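Local coordinates for acyl-CoA dehydrogenase FadE3 (Mycobacterium smegmatis, PDB 4IV6), which binds dihydroflavine-adenine dinucleotide and belongs to the acyl-CoA dehydrogenase family, forming an assembly of four chains, at residues T140-D145 with C171-D176; L187-V192 with A219-S224; G245-A250 with G320-F325. One frame throughout, in Å; residues are numbered along the deposited sequence.

Contact 1: residues T140-D145 with C171-D176; sequences TVARRD and CKTDPD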
loop_
_atom_site.group_PDB
_atom_site.type_symbol
_atom_site.label_atom_id
_atom_site.label_comp_id
_atom_site.label_asym_id
_atom_site.label_seq_id
_atom_site.Cartn_x
_atom_site.Cartn_y
_atom_site.Cartn_z
ATOM N N THR B 140 10.931 28.461 25.132
ATOM C CA THR B 140 10.998 29.891 24.890
ATOM C C THR B 140 9.978 30.606 25.759
ATOM O O THR B 140 8.767 30.329 25.703
ATOM C CB THR B 140 10.829 30.237 23.406
ATOM O OG1 THR B 140 11.811 29.537 22.591
ATOM C CG2 THR B 140 10.986 31.725 23.200
ATOM N N VAL B 141 10.475 31.554 26.541
ATOM C CA VAL B 141 9.683 32.308 27.505
ATOM C C VAL B 141 9.743 33.806 27.219
ATOM O O VAL B 141 10.768 34.321 26.731
ATOM C CB VAL B 141 10.171 32.104 28.966
ATOM C CG1 VAL B 141 9.932 30.684 29.423
ATOM C CG2 VAL B 141 11.645 32.481 29.143
ATOM N N ALA B 142 8.649 34.497 27.539
ATOM C CA ALA B 142 8.593 35.931 27.424
ATOM C C ALA B 142 8.055 36.470 28.734
ATOM O O ALA B 142 6.897 36.241 29.083
ATOM C CB ALA B 142 7.710 36.321 26.270
ATOM N N ARG B 143 8.910 37.160 29.465
ATOM C CA ARG B 143 8.576 37.605 30.807
ATOM C C ARG B 143 8.418 39.122 30.843
ATOM O O ARG B 143 9.259 39.866 30.340
ATOM C CB ARG B 143 9.641 37.096 31.774
ATOM C CG ARG B 143 10.067 38.040 32.868
ATOM C CD ARG B 143 11.165 37.377 33.681
ATOM N NE ARG B 143 10.683 36.870 34.961
ATOM C CZ ARG B 143 11.129 37.305 36.126
ATOM N NH1 ARG B 143 10.655 36.796 37.256
ATOM N NH2 ARG B 143 12.066 38.247 36.140
ATOM N N ARG B 144 7.311 39.571 31.426
ATOM C CA ARG B 144 7.032 40.987 31.480
ATOM C C ARG B 144 8.034 41.690 32.399
ATOM O O ARG B 144 8.374 41.189 33.464
ATOM C CB ARG B 144 5.603 41.237 31.949
ATOM C CG ARG B 144 5.058 42.550 31.445
ATOM C CD ARG B 144 3.992 43.090 32.346
ATOM N NE ARG B 144 3.174 44.083 31.657
ATOM C CZ ARG B 144 2.201 43.780 30.807
ATOM N NH1 ARG B 144 1.517 44.757 30.243
ATOM N NH2 ARG B 144 1.925 42.506 30.499
ATOM N N ASP B 145 8.558 42.818 31.936
ATOM C CA ASP B 145 9.402 43.686 32.740
ATOM C C ASP B 145 9.056 45.107 32.309
ATOM O O ASP B 145 9.480 45.564 31.242
ATOM C CB ASP B 145 10.883 43.382 32.508
ATOM C CG ASP B 145 11.802 44.385 33.178
ATOM O OD1 ASP B 145 11.414 44.953 34.186
ATOM O OD2 ASP B 145 12.919 44.617 32.701
ATOM N N CYS B 171 5.336 31.480 22.372
ATOM C CA CYS B 171 6.206 31.450 23.545
ATOM C C CYS B 171 5.394 31.436 24.828
ATOM O O CYS B 171 4.201 31.677 24.809
ATOM C CB CYS B 171 7.157 32.635 23.519
ATOM S SG CYS B 171 6.355 34.237 23.384
ATOM N N LYS B 172 6.037 31.092 25.940
ATOM C CA LYS B 172 5.379 31.033 27.231
ATOM C C LYS B 172 5.444 32.374 27.937
ATOM O O LYS B 172 6.512 32.777 28.433
ATOM C CB LYS B 172 5.980 29.924 28.115
ATOM C CG LYS B 172 5.626 28.503 27.644
ATOM C CD LYS B 172 6.265 27.430 28.512
ATOM C CE LYS B 172 5.745 26.057 28.126
ATOM N NZ LYS B 172 6.545 24.942 28.672
ATOM N N THR B 173 4.298 33.050 28.001
ATOM C CA THR B 173 4.162 34.271 28.814
ATOM C C THR B 173 3.946 33.939 30.276
ATOM O O THR B 173 4.203 34.782 31.125
ATOM C CB THR B 173 3.053 35.222 28.322
ATOM O OG1 THR B 173 1.868 34.472 28.004
ATOM C CG2 THR B 173 3.549 35.981 27.078
ATOM N N ASP B 174 3.457 32.737 30.566
ATOM C CA ASP B 174 3.411 32.268 31.950
ATOM C C ASP B 174 3.762 30.790 32.007
ATOM O O ASP B 174 2.886 29.942 31.821
ATOM C CB ASP B 174 2.035 32.516 32.567
ATOM C CG ASP B 174 1.943 32.043 34.021
ATOM O OD1 ASP B 174 2.979 31.698 34.625
ATOM O OD2 ASP B 174 0.812 31.992 34.549
ATOM N N PRO B 175 5.042 30.474 32.292
ATOM C CA PRO B 175 5.419 29.062 32.341
ATOM C C PRO B 175 4.787 28.282 33.507
ATOM O O PRO B 175 4.818 27.062 33.501
ATOM C CB PRO B 175 6.957 29.086 32.437
ATOM C CG PRO B 175 7.355 30.494 32.702
ATOM C CD PRO B 175 6.201 31.383 32.354
ATOM N N ASP B 176 4.194 28.971 34.469
ATOM C CA ASP B 176 3.584 28.330 35.631
ATOM C C ASP B 176 2.057 28.286 35.546
ATOM O O ASP B 176 1.397 28.054 36.565
ATOM C CB ASP B 176 3.976 29.107 36.898
ATOM C CG ASP B 176 5.480 29.278 37.033
ATOM O OD1 ASP B 176 6.211 28.304 36.791
ATOM O OD2 ASP B 176 5.941 30.385 37.365
HETATM O O HOH W 1 5.073 37.556 30.953
#

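Contact 2: residues L187-V192 with A219-S224; sequences LLVEKV and ARVPVS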
loop_
_atom_site.group_PDB
_atom_site.type_symbol
_atom_site.label_atom_id
_atom_site.label_comp_id
_atom_site.label_asym_id
_atom_site.label_seq_id
_atom_site.Cartn_x
_atom_site.Cartn_y
_atom_site.Cartn_z
ATOM N N LEU B 187 3.599 36.430 20.128
ATOM C CA LEU B 187 4.106 37.788 20.079
ATOM C C LEU B 187 4.604 38.064 18.675
ATOM O O LEU B 187 5.199 37.182 18.034
ATOM C CB LEU B 187 5.261 37.999 21.075
ATOM C CG LEU B 187 5.086 37.686 22.574
ATOM C CD1 LEU B 187 6.305 38.180 23.358
ATOM C CD2 LEU B 187 3.840 38.276 23.163
ATOM N N LEU B 188 4.350 39.279 18.193
ATOM C CA LEU B 188 4.829 39.723 16.898
ATOM C C LEU B 188 6.173 40.402 17.136
ATOM O O LEU B 188 6.226 41.501 17.592
ATOM C CB LEU B 188 3.837 40.711 16.270
ATOM C CG LEU B 188 2.394 40.201 16.209
ATOM C CD1 LEU B 188 1.455 41.277 15.733
ATOM C CD2 LEU B 188 2.337 39.010 15.296
ATOM N N VAL B 189 7.249 39.712 16.817
ATOM C CA VAL B 189 8.607 40.119 17.149
ATOM C C VAL B 189 9.351 40.624 15.922
ATOM O O VAL B 189 9.489 39.904 14.930
ATOM C CB VAL B 189 9.359 38.893 17.699
ATOM C CG1 VAL B 189 10.794 39.240 18.084
ATOM C CG2 VAL B 189 8.590 38.360 18.903
ATOM N N GLU B 190 9.841 41.849 16.009
ATOM C CA GLU B 190 10.743 42.386 15.013
ATOM C C GLU B 190 12.206 41.984 15.313
ATOM O O GLU B 190 12.516 41.421 16.363
ATOM C CB GLU B 190 10.612 43.926 14.950
ATOM C CG GLU B 190 9.184 44.373 14.714
ATOM C CD GLU B 190 9.041 45.883 14.578
ATOM O OE1 GLU B 190 10.021 46.627 14.757
ATOM O OE2 GLU B 190 7.944 46.324 14.287
ATOM N N LYS B 191 13.092 42.286 14.379
ATOM C CA LYS B 191 14.511 41.964 14.510
ATOM C C LYS B 191 15.231 42.896 15.521
ATOM O O LYS B 191 15.979 43.787 15.142
ATOM C CB LYS B 191 15.181 42.007 13.135
ATOM C CG LYS B 191 14.686 40.951 12.137
ATOM C CD LYS B 191 15.126 39.552 12.527
ATOM C CE LYS B 191 14.419 38.454 11.736
ATOM N NZ LYS B 191 14.846 38.422 10.322
ATOM N N VAL B 192 14.994 42.661 16.808
ATOM C CA VAL B 192 15.513 43.468 17.888
ATOM C C VAL B 192 16.861 42.921 18.406
ATOM O O VAL B 192 17.217 41.770 18.130
ATOM C CB VAL B 192 14.504 43.524 19.047
ATOM C CG1 VAL B 192 13.195 44.106 18.544
ATOM C CG2 VAL B 192 14.277 42.140 19.648
ATOM N N ALA B 219 16.034 39.347 24.918
ATOM C CA ALA B 219 15.526 40.114 23.755
ATOM C C ALA B 219 14.269 40.864 24.153
ATOM O O ALA B 219 13.220 40.247 24.448
ATOM C CB ALA B 219 15.225 39.196 22.589
ATOM N N ARG B 220 14.367 42.190 24.153
ATOM C CA ARG B 220 13.292 43.054 24.636
ATOM C C ARG B 220 12.375 43.507 23.505
ATOM O O ARG B 220 12.841 44.056 22.519
ATOM C CB ARG B 220 13.886 44.292 25.309
ATOM C CG ARG B 220 14.919 43.985 26.382
ATOM C CD ARG B 220 15.269 45.253 27.158
ATOM N NE ARG B 220 14.574 45.249 28.427
ATOM C CZ ARG B 220 14.954 44.480 29.438
ATOM N NH1 ARG B 220 14.275 44.497 30.564
ATOM N NH2 ARG B 220 16.028 43.691 29.303
ATOM N N VAL B 221 11.083 43.272 23.656
ATOM C CA VAL B 221 10.074 43.813 22.748
ATOM C C VAL B 221 9.015 44.493 23.604
ATOM O O VAL B 221 8.822 44.136 24.743
ATOM C CB VAL B 221 9.432 42.727 21.873
ATOM C CG1 VAL B 221 10.494 42.030 21.048
ATOM C CG2 VAL B 221 8.639 41.725 22.707
ATOM N N PRO B 222 8.333 45.497 23.062
ATOM C CA PRO B 222 7.300 46.111 23.861
ATOM C C PRO B 222 6.109 45.175 24.066
ATOM O O PRO B 222 5.870 44.270 23.240
ATOM C CB PRO B 222 6.914 47.366 23.063
ATOM C CG PRO B 222 7.448 47.177 21.694
ATOM C CD PRO B 222 8.520 46.135 21.752
ATOM N N VAL B 223 5.382 45.375 25.164
ATOM C CA VAL B 223 4.223 44.501 25.474
ATOM C C VAL B 223 3.136 44.580 24.423
ATOM O O VAL B 223 2.373 43.626 24.255
ATOM C CB VAL B 223 3.622 44.704 26.891
ATOM C CG1 VAL B 223 4.642 44.273 27.939
ATOM C CG2 VAL B 223 3.147 46.137 27.128
ATOM N N SER B 224 3.116 45.683 23.660
ATOM C CA SER B 224 2.192 45.822 22.522
ATOM C C SER B 224 2.455 44.804 21.400
ATOM O O SER B 224 1.646 44.659 20.485
ATOM C CB SER B 224 2.259 47.257 21.978
ATOM O OG SER B 224 3.520 47.503 21.363
#

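Contact 3: residues G245-A250 with G320-F325; sequences GRLQVA and GMAKLF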
loop_
_atom_site.group_PDB
_atom_site.type_symbol
_atom_site.label_atom_id
_atom_site.label_comp_id
_atom_site.label_asym_id
_atom_site.label_seq_id
_atom_site.Cartn_x
_atom_site.Cartn_y
_atom_site.Cartn_z
ATOM N N GLY B 245 -2.931 27.290 7.027
ATOM C CA GLY B 245 -1.651 26.621 6.864
ATOM C C GLY B 245 -1.771 25.225 6.254
ATOM O O GLY B 245 -1.037 24.867 5.344
ATOM N N ARG B 246 -2.698 24.436 6.752
ATOM C CA ARG B 246 -2.893 23.107 6.220
ATOM C C ARG B 246 -3.382 23.147 4.751
ATOM O O ARG B 246 -2.948 22.352 3.938
ATOM C CB ARG B 246 -3.874 22.337 7.104
ATOM C CG ARG B 246 -3.246 21.919 8.424
ATOM C CD ARG B 246 -4.291 21.475 9.424
ATOM N NE ARG B 246 -3.643 20.904 10.612
ATOM C CZ ARG B 246 -4.184 20.840 11.827
ATOM N NH1 ARG B 246 -5.376 21.316 12.071
ATOM N NH2 ARG B 246 -3.507 20.315 12.811
ATOM N N LEU B 247 -4.282 24.075 4.426
ATOM C CA LEU B 247 -4.752 24.217 3.032
ATOM C C LEU B 247 -3.618 24.612 2.093
ATOM O O LEU B 247 -3.506 24.065 0.990
ATOM C CB LEU B 247 -5.925 25.178 2.915
ATOM C CG LEU B 247 -7.251 24.678 3.476
ATOM C CD1 LEU B 247 -8.277 25.805 3.531
ATOM C CD2 LEU B 247 -7.786 23.486 2.695
ATOM N N GLN B 248 -2.765 25.542 2.520
ATOM C CA GLN B 248 -1.640 25.941 1.687
ATOM C C GLN B 248 -0.620 24.820 1.519
ATOM O O GLN B 248 -0.087 24.632 0.437
ATOM C CB GLN B 248 -0.991 27.253 2.135
ATOM C CG GLN B 248 -0.322 27.218 3.495
ATOM C CD GLN B 248 1.197 26.982 3.432
ATOM O OE1 GLN B 248 1.744 26.639 2.362
ATOM N NE2 GLN B 248 1.891 27.170 4.600
ATOM N N VAL B 249 -0.380 24.046 2.568
ATOM C CA VAL B 249 0.522 22.914 2.433
ATOM C C VAL B 249 -0.069 21.848 1.517
ATOM O O VAL B 249 0.672 21.282 0.701
ATOM C CB VAL B 249 0.893 22.316 3.794
ATOM C CG1 VAL B 249 1.693 21.020 3.640
ATOM C CG2 VAL B 249 1.693 23.323 4.611
ATOM N N ALA B 250 -1.373 21.572 1.642
ATOM C CA ALA B 250 -2.039 20.645 0.724
ATOM C C ALA B 250 -1.866 21.089 -0.734
ATOM O O ALA B 250 -1.605 20.275 -1.611
ATOM C CB ALA B 250 -3.505 20.502 1.067
ATOM N N GLY B 320 -7.135 19.533 7.495
ATOM C CA GLY B 320 -6.172 18.507 7.897
ATOM C C GLY B 320 -6.230 17.278 6.987
ATOM O O GLY B 320 -5.190 16.715 6.616
ATOM N N MET B 321 -7.440 16.878 6.595
ATOM C CA MET B 321 -7.597 15.767 5.654
ATOM C C MET B 321 -6.951 16.098 4.303
ATOM O O MET B 321 -6.272 15.249 3.697
ATOM C CB MET B 321 -9.056 15.399 5.469
ATOM C CG MET B 321 -9.649 14.734 6.699
ATOM S SD MET B 321 -11.363 14.286 6.453
ATOM C CE MET B 321 -11.600 13.065 7.762
ATOM N N ALA B 322 -7.124 17.345 3.862
ATOM C CA ALA B 322 -6.560 17.765 2.604
ATOM C C ALA B 322 -5.040 17.688 2.673
ATOM O O ALA B 322 -4.375 17.203 1.743
ATOM C CB ALA B 322 -7.019 19.179 2.255
ATOM N N LYS B 323 -4.485 18.160 3.787
ATOM C CA LYS B 323 -3.028 18.157 3.954
ATOM C C LYS B 323 -2.484 16.736 3.990
ATOM O O LYS B 323 -1.491 16.421 3.352
ATOM C CB LYS B 323 -2.667 18.941 5.219
ATOM C CG LYS B 323 -1.176 19.198 5.441
ATOM C CD LYS B 323 -0.479 18.030 6.131
ATOM C CE LYS B 323 0.886 18.481 6.652
ATOM N NZ LYS B 323 1.615 17.397 7.325
ATOM N N LEU B 324 -3.123 15.880 4.783
ATOM C CA LEU B 324 -2.712 14.487 4.922
ATOM C C LEU B 324 -2.807 13.757 3.582
ATOM O O LEU B 324 -1.835 13.150 3.129
ATOM C CB LEU B 324 -3.593 13.771 5.950
ATOM C CG LEU B 324 -3.330 12.264 6.165
ATOM C CD1 LEU B 324 -1.938 12.048 6.735
ATOM C CD2 LEU B 324 -4.383 11.726 7.095
ATOM N N PHE B 325 -3.962 13.837 2.931
ATOM C CA PHE B 325 -4.142 13.115 1.693
ATOM C C PHE B 325 -3.216 13.629 0.582
ATOM O O PHE B 325 -2.607 12.838 -0.149
ATOM C CB PHE B 325 -5.593 13.174 1.223
ATOM C CG PHE B 325 -5.878 12.228 0.091
ATOM C CD1 PHE B 325 -6.081 10.879 0.344
ATOM C CD2 PHE B 325 -5.897 12.671 -1.222
ATOM C CE1 PHE B 325 -6.329 9.990 -0.704
ATOM C CE2 PHE B 325 -6.127 11.783 -2.274
ATOM C CZ PHE B 325 -6.340 10.453 -2.009
#

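Contact 1: residues T140-D145 with C171-D176
A short parallel backbone bridge joins residues 140-145 to residues 171-176, where the end of strand 166-172 meets the start of strand 141-145. The register is read from CA pairs that advance together in both segments, with the Val141 and Lys172 CA atoms 4.5 Å apart at the single bridge. Two bonds fix it: Lys172 N donates to Thr140 O at 2.8 Å, and Ala142 N donates to Lys172 O at 2.9 Å. Lys172 thus uses both backbone polar groups on the residues flanking Val141, the pattern expected of parallel strands. Since strand 166-172 is the middle of a three-stranded sheet and strand 141-145 belongs to an antiparallel five-stranded one, the bridge stitches together two sheets of the beta-rich middle domain found in this family. Beyond it the chains part, and a water donates to both Ala142 O and Thr173 O across the widening gap. Side chains pack on two faces. On one, Ala142 CB meets Cys171 SG at 3.8 Å; the sulfur reaches it from between its own backbone N and carbonyl carbon (chi1 55°). On the other, Val141 CG1 touches Pro175 CG at 4.2 Å, the two groups crossing at about a right angle. Lys172 leans its CB near Thr140 O, then runs extended away from the bridge to Gln136 O and Met138 O, which accept from NZ. Downstream, Asp174 OD1 accepts from Asp176 N at 3.0 Å, closing an Asx turn.

Contact 2: residues L187-V192 with A219-S224
The apolar layer between the two sheets of the middle beta domain includes this contact, in which strand 184-190 and the turn after it face strand 219-222. The evidence is purely of packing: no hydrogen bond links the segments, and the Val189 and Val221 CA atoms stand 6.9 Å apart, too far for backbone pairing. Val221 is the centre, its two branches serving different partners. CG1, anti to the carbonyl carbon (chi1 -59°), meets Val189 CG1 at 4.1 Å and Val192 CG2 at 4.0 Å, both valines crossing it at about a right angle. CG2 turns instead to Leu187 CD1, 4.3 Å off, so that one valine is met by three side chains. Val192 arrives by an inverse gamma turn centred on Lys191, which swings the chain round; its CG2 then rests on Arg220 O at 3.7 Å and also reaches Ala219 CB at 4.3 Å. Its methyl therefore touches a backbone carbonyl as well as hydrocarbon. Arg220 itself points its CB away from the facing segment. Each strand is held in its own sheet: Leu187 and Val189 bond through the backbone to Leu169 and Val167 of strand 166-172, while Ala219 and Val221 bond to Ile151 and Tyr149 of strand 148-159. Tyr149 also packs on Leu187 and Val221, and Phe195 of strand 195-200 on Val189.

Contact 3: residues G245-A250 with G320-F325
Two long helices of the C-terminal all-helical domain, which in this family is a helical bundle, pack here in nearly parallel fashion. The local axes of residues 245-250 and 320-325 approach to 7.8 Å, with 29° between their N-to-C directions. The short distance is consistent with the small residues at the interface. Ala250 CB presses on the opposite backbone, 3.5 Å from Ala322 O, and lies 3.9 Å from Ala322 CB; Gly320, lacking a side chain, takes Arg246 CD on its CA at 3.8 Å. Arg246 runs extended from CG to NE and passes alongside Gly320, with its guanidinium turned obliquely to that CA. Lys323 covers the other flank. Its CB sits 3.7 Å from Arg246 O, and its CG, placed anti to the backbone N (chi1 -172°), comes within 3.8 Å of Val249 CG1. A bend at chi2 (-85°) turns the chain so that CE stays beside the same methyl, 4.0 Å from Val249 CG1; the two side chains lie side by side, pointing the same way. The lysine thus contributes its hydrocarbon part to the helix interface, while the ammonium end of this buried residue bonds elsewhere, with Asn369 OD1, Gly367 O and Met362 O accepting from NZ. No hydrogen bond crosses between the segments; they meet by van der Waals packing. Leu247 CD2 only brushes Ala322 CB. Helix 282-310 lies against both partners, through Leu302 on Ala250 and Leu301 on Ala322, and Met68 of helix 68-81 covers Leu247. Away from helix 234-270, Met321 and Leu324 pack on Ile376 of helix 369-383 and on Thr293 of a second subunit, while Phe325 meets Phe325 of that subunit.

Contacts 1 and 2 are neighbours in the middle domain, centres 13 Å apart, and join the same pair of sheets by different means: contact 1 through backbone bonds in a partly buried setting, contact 2 through buried side chains. Leu187 ties them, Ala142 CB lying 3.7 Å from its CD1 and Cys171 SG packing on it, and Asp145 and Arg220 form a salt bridge between them. Contact 3 lies in the helical domain, about 31 Å from each of the others between centres and 9 Å from the centre of the chain. Like contact 2 it has no hydrogen bond across it, but alanines and a glycine meet there, whereas in contact 2 valines and a leucine lie between two sheets.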